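Local structure of IMPACT family member YigZ (Escherichia coli, 1VI7) at residues Ile26-Ala30 with Gly123-Leu128; His55-Trp59 with Ala82-Leu87. The protein is of uncertain function but probably binds guanyl ribonucleotides and may hydrolyse ribonucleoside triphosphates. All coordinates share one frame; numbering follows the deposited sequence.

Interaction 1 (Ile26-Ala30 with Gly123-Leu128)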
loop_
_atom_site.group_PDB
_atom_site.type_symbol
_atom_site.label_atom_id
_atom_site.label_comp_id
_atom_site.label_asym_id
_atom_site.label_seq_id
_atom_site.Cartn_x
_atom_site.Cartn_y
_atom_site.Cartn_z
ATOM N N ILE A 26 -10.569 -12.987 -14.903
ATOM C CA ILE A 26 -9.965 -11.713 -15.119
ATOM C C ILE A 26 -9.339 -11.137 -13.855
ATOM O O ILE A 26 -9.996 -10.529 -13.032
ATOM C CB ILE A 26 -10.949 -10.662 -15.672
ATOM N N THR A 27 -8.011 -11.260 -13.798
ATOM C CA THR A 27 -7.203 -10.750 -12.712
ATOM C C THR A 27 -6.932 -9.267 -12.898
ATOM O O THR A 27 -6.684 -8.862 -14.038
ATOM C CB THR A 27 -5.824 -11.450 -12.658
ATOM O OG1 THR A 27 -6.066 -12.859 -12.776
ATOM C CG2 THR A 27 -5.151 -11.151 -11.317
ATOM N N MET A 28 -7.032 -8.504 -11.835
ATOM C CA MET A 28 -6.811 -7.069 -11.879
ATOM C C MET A 28 -5.997 -6.651 -10.656
ATOM O O MET A 28 -6.302 -6.996 -9.523
ATOM C CB MET A 28 -8.145 -6.321 -11.938
ATOM C CG MET A 28 -8.973 -6.635 -13.187
ATOM S SD MET A 28 -10.655 -5.968 -13.124
ATOM C CE MET A 28 -10.274 -4.241 -12.782
ATOM N N LEU A 29 -4.807 -6.137 -10.915
ATOM C CA LEU A 29 -3.869 -5.630 -9.921
ATOM C C LEU A 29 -3.993 -4.097 -9.868
ATOM O O LEU A 29 -4.610 -3.558 -10.803
ATOM C CB LEU A 29 -2.422 -5.952 -10.361
ATOM C CG LEU A 29 -1.823 -7.246 -9.858
ATOM C CD1 LEU A 29 -2.735 -8.410 -10.172
ATOM C CD2 LEU A 29 -0.420 -7.489 -10.397
ATOM N N ALA A 30 -3.371 -3.450 -8.905
ATOM C CA ALA A 30 -3.438 -2.007 -8.753
ATOM C C ALA A 30 -2.732 -1.543 -7.491
ATOM O O ALA A 30 -2.631 -2.326 -6.553
ATOM C CB ALA A 30 -4.929 -1.622 -8.605
ATOM N N GLY A 123 -3.396 -16.818 -11.990
ATOM C CA GLY A 123 -3.940 -15.571 -12.496
ATOM C C GLY A 123 -3.126 -14.409 -11.936
ATOM O O GLY A 123 -2.595 -13.614 -12.721
ATOM N N VAL A 124 -2.886 -14.429 -10.620
ATOM C CA VAL A 124 -2.082 -13.352 -10.028
ATOM C C VAL A 124 -0.646 -13.447 -10.532
ATOM O O VAL A 124 -0.046 -12.417 -10.909
ATOM C CB VAL A 124 -2.174 -13.305 -8.516
ATOM C CG1 VAL A 124 -1.395 -12.176 -7.878
ATOM C CG2 VAL A 124 -3.645 -13.159 -8.139
ATOM N N ASN A 125 -0.217 -14.670 -10.836
ATOM C CA ASN A 125 1.103 -14.865 -11.388
ATOM C C ASN A 125 1.302 -14.207 -12.747
ATOM O O ASN A 125 2.364 -13.633 -13.001
ATOM C CB ASN A 125 1.368 -16.387 -11.509
ATOM C CG ASN A 125 2.827 -16.622 -11.885
ATOM O OD1 ASN A 125 3.149 -16.530 -13.069
ATOM N ND2 ASN A 125 3.651 -16.800 -10.872
ATOM N N GLN A 126 0.335 -14.298 -13.643
ATOM C CA GLN A 126 0.480 -13.777 -14.987
ATOM C C GLN A 126 0.524 -12.253 -15.002
ATOM O O GLN A 126 1.266 -11.622 -15.740
ATOM C CB GLN A 126 -0.674 -14.250 -15.874
ATOM C CG GLN A 126 -0.677 -15.736 -16.171
ATOM C CD GLN A 126 0.698 -16.192 -16.642
ATOM O OE1 GLN A 126 1.211 -17.177 -16.108
ATOM N NE2 GLN A 126 1.309 -15.373 -17.493
ATOM N N ALA A 127 -0.389 -11.691 -14.211
ATOM C CA ALA A 127 -0.592 -10.260 -14.077
ATOM C C ALA A 127 0.708 -9.610 -13.590
ATOM O O ALA A 127 1.169 -8.586 -14.059
ATOM C CB ALA A 127 -1.677 -10.005 -13.036
ATOM N N LEU A 128 1.279 -10.327 -12.615
ATOM C CA LEU A 128 2.521 -9.971 -11.981
ATOM C C LEU A 128 3.650 -9.881 -12.961
ATOM O O LEU A 128 4.470 -8.965 -12.828
ATOM C CB LEU A 128 2.823 -10.845 -10.782
ATOM C CG LEU A 128 1.908 -10.576 -9.575
ATOM C CD1 LEU A 128 2.101 -11.631 -8.522
ATOM C CD2 LEU A 128 2.131 -9.168 -9.018
#

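Interaction 2 (His55-Trp59 with Ala82-Leu87)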
loop_
_atom_site.group_PDB
_atom_site.type_symbol
_atom_site.label_atom_id
_atom_site.label_comp_id
_atom_site.label_asym_id
_atom_site.label_seq_id
_atom_site.Cartn_x
_atom_site.Cartn_y
_atom_site.Cartn_z
ATOM N N HIS A 55 -15.559 -13.193 -7.087
ATOM C CA HIS A 55 -14.638 -12.079 -7.054
ATOM C C HIS A 55 -13.642 -12.212 -5.889
ATOM O O HIS A 55 -13.681 -11.480 -4.905
ATOM C CB HIS A 55 -15.349 -10.732 -6.990
ATOM C CG HIS A 55 -16.397 -10.486 -8.029
ATOM N ND1 HIS A 55 -17.682 -11.000 -7.899
ATOM C CD2 HIS A 55 -16.369 -9.902 -9.246
ATOM C CE1 HIS A 55 -18.396 -10.706 -8.970
ATOM N NE2 HIS A 55 -17.628 -10.037 -9.803
ATOM N N CYS A 56 -12.718 -13.138 -5.998
ATOM C CA CYS A 56 -11.692 -13.450 -5.016
ATOM C C CYS A 56 -10.631 -12.376 -4.878
ATOM O O CYS A 56 -10.267 -11.669 -5.823
ATOM C CB CYS A 56 -11.109 -14.823 -5.352
ATOM S SG CYS A 56 -12.332 -15.974 -6.084
ATOM N N VAL A 57 -10.135 -12.140 -3.664
ATOM C CA VAL A 57 -9.264 -11.030 -3.347
ATOM C C VAL A 57 -8.004 -11.451 -2.599
ATOM O O VAL A 57 -8.084 -12.403 -1.829
ATOM C CB VAL A 57 -10.014 -10.072 -2.357
ATOM C CG1 VAL A 57 -9.253 -8.786 -2.105
ATOM C CG2 VAL A 57 -11.439 -9.807 -2.811
ATOM N N ALA A 58 -7.062 -10.540 -2.430
ATOM C CA ALA A 58 -5.820 -10.778 -1.689
ATOM C C ALA A 58 -5.000 -9.484 -1.708
ATOM O O ALA A 58 -5.134 -8.773 -2.731
ATOM C CB ALA A 58 -5.011 -11.858 -2.396
ATOM N N TRP A 59 -4.208 -9.204 -0.692
ATOM C CA TRP A 59 -3.432 -7.965 -0.691
ATOM C C TRP A 59 -2.298 -8.017 0.323
ATOM O O TRP A 59 -2.249 -8.963 1.109
ATOM C CB TRP A 59 -4.330 -6.769 -0.446
ATOM C CG TRP A 59 -4.960 -6.649 0.905
ATOM C CD1 TRP A 59 -4.347 -6.231 2.057
ATOM C CD2 TRP A 59 -6.324 -6.895 1.267
ATOM N NE1 TRP A 59 -5.232 -6.240 3.104
ATOM C CE2 TRP A 59 -6.454 -6.650 2.643
ATOM C CE3 TRP A 59 -7.444 -7.322 0.546
ATOM C CZ2 TRP A 59 -7.654 -6.796 3.335
ATOM C CZ3 TRP A 59 -8.638 -7.482 1.235
ATOM C CH2 TRP A 59 -8.739 -7.200 2.608
ATOM N N ALA A 82 -8.953 -20.135 -3.588
ATOM C CA ALA A 82 -8.968 -18.901 -4.382
ATOM C C ALA A 82 -8.359 -17.791 -3.548
ATOM O O ALA A 82 -8.207 -16.680 -4.044
ATOM C CB ALA A 82 -10.369 -18.508 -4.855
ATOM N N GLY A 83 -7.975 -17.998 -2.293
ATOM C CA GLY A 83 -7.504 -16.809 -1.555
ATOM C C GLY A 83 -6.036 -16.842 -1.273
ATOM O O GLY A 83 -5.288 -15.921 -1.584
ATOM N N LYS A 84 -5.606 -17.894 -0.541
ATOM C CA LYS A 84 -4.194 -17.984 -0.170
ATOM C C LYS A 84 -3.295 -18.076 -1.378
ATOM O O LYS A 84 -2.352 -17.286 -1.477
ATOM C CB LYS A 84 -3.979 -19.077 0.850
ATOM C CG LYS A 84 -3.998 -18.674 2.311
ATOM N N PRO A 85 -3.562 -18.950 -2.337
ATOM C CA PRO A 85 -2.762 -19.056 -3.545
ATOM C C PRO A 85 -2.395 -17.698 -4.109
ATOM O O PRO A 85 -1.195 -17.429 -4.243
ATOM C CB PRO A 85 -3.634 -19.834 -4.497
ATOM C CG PRO A 85 -4.490 -20.662 -3.639
ATOM C CD PRO A 85 -4.666 -19.918 -2.341
ATOM N N MET A 86 -3.373 -16.802 -4.300
ATOM C CA MET A 86 -3.063 -15.473 -4.843
ATOM C C MET A 86 -2.281 -14.630 -3.862
ATOM O O MET A 86 -1.403 -13.854 -4.261
ATOM C CB MET A 86 -4.223 -14.792 -5.435
ATOM C CG MET A 86 -5.430 -14.378 -4.683
ATOM S SD MET A 86 -6.732 -13.674 -5.702
ATOM C CE MET A 86 -7.677 -15.063 -6.200
ATOM N N LEU A 87 -2.466 -14.827 -2.565
ATOM C CA LEU A 87 -1.642 -14.047 -1.607
ATOM C C LEU A 87 -0.182 -14.432 -1.709
ATOM O O LEU A 87 0.733 -13.571 -1.766
ATOM C CB LEU A 87 -2.219 -14.241 -0.232
ATOM C CG LEU A 87 -1.686 -13.640 1.036
ATOM C CD1 LEU A 87 -0.507 -14.440 1.572
ATOM C CD2 LEU A 87 -1.331 -12.165 0.846
#

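Interaction 1 (Ile26-Ala30 with Gly123-Leu128)
Helix-on-sheet packing joins T27 and L29 of strand 23-31 to the last turns of helix 113-128, which lies over one face of the five-stranded antiparallel sheet in the UPF0029 region. The strand and helix segments run 52° apart, their axes 8.1 Å from each other at the closest point. No hydrogen bond crosses between them; the contact is made by side chains that alternate along the strand, with M28 turned to the other face. T27 lies nearest the helix backbone, its OG1 3.4 Å from C of G123, where no side chain intervenes. Because CG2 is anti to the backbone N of T27, with OG1 at a chi1 of -47°, the methyl points at the helix, by the carbonyl of G123 and touching both V124 and A127, 4.0 Å from CB of A127. T27 also touches V102 of the neighbouring strand 98-105. Further along, both methyls of L29 reach CB of A127, CD1 the more closely, and CD2 goes on to L128. A127 also touches V16 of strand 14-20, so this small side chain sits above two adjacent strands. The side chains of L29 and L128 cross at about a right angle, and their CD2 methyls meet at 3.4 Å.

Interaction 2 (His55-Trp59 with Ala82-Leu87)
The carbonyl oxygen of G83 accepts the backbone N of L87 at 3.2 Å, a bond of the first helical turn, and the methyl of A58 lies beside that same oxygen, 4.2 Å from CB to O. From there A58 faces the helix, with CB 3.4 Å from CG of M86 and in looser contact with CB of L87. M86 reaches along the strand segment: its CG stands between its own backbone N and carbonyl carbon (chi1 64°), and a bend at chi3 carries the chain on, with SD 4.0 Å from C of V57. The methyl CE ends near CB of C56, although its exact position is doubtful. This is how helix 84-93 is seated on strand 57-60 of the antiparallel sheet, while W59 turns to the opposite face and packs on V35 and A38 of helix 34-48. Cutting M86 back to an alanine would remove CG, SD and CE, and would probably open a gap over A58 and the backbone of V57 and lose packing against Y120 of helix 113-128. Just before the helix, CB of A82 meets SG of C56 at 3.4 Å, and Y120 touches both residues. At the other end, CG of L87 is anti to its backbone N (chi1 179°), and CD2 comes up to the carbonyl oxygen of W59.

How the interactions relate
The centres of interactions 1 and 2 lie about 10 Å apart, and both join a helix to the same five-stranded antiparallel sheet within the UPF0029 region. Along the chain the order is 26-30, 55-59, 82-87, 123-128, so both halves of interaction 2 fall between those of interaction 1. In the sheet, strands 23-31 and 57-60 flank strand 98-105, which both contacts adjoin through V102 and A100. Helices 84-93 and 113-128 cover one face together and touch directly, V124 CG2 packing on M86 CB. The two contacts thus form one continuous hydrophobic layer between sheet and helices, binding early and late parts of this region together.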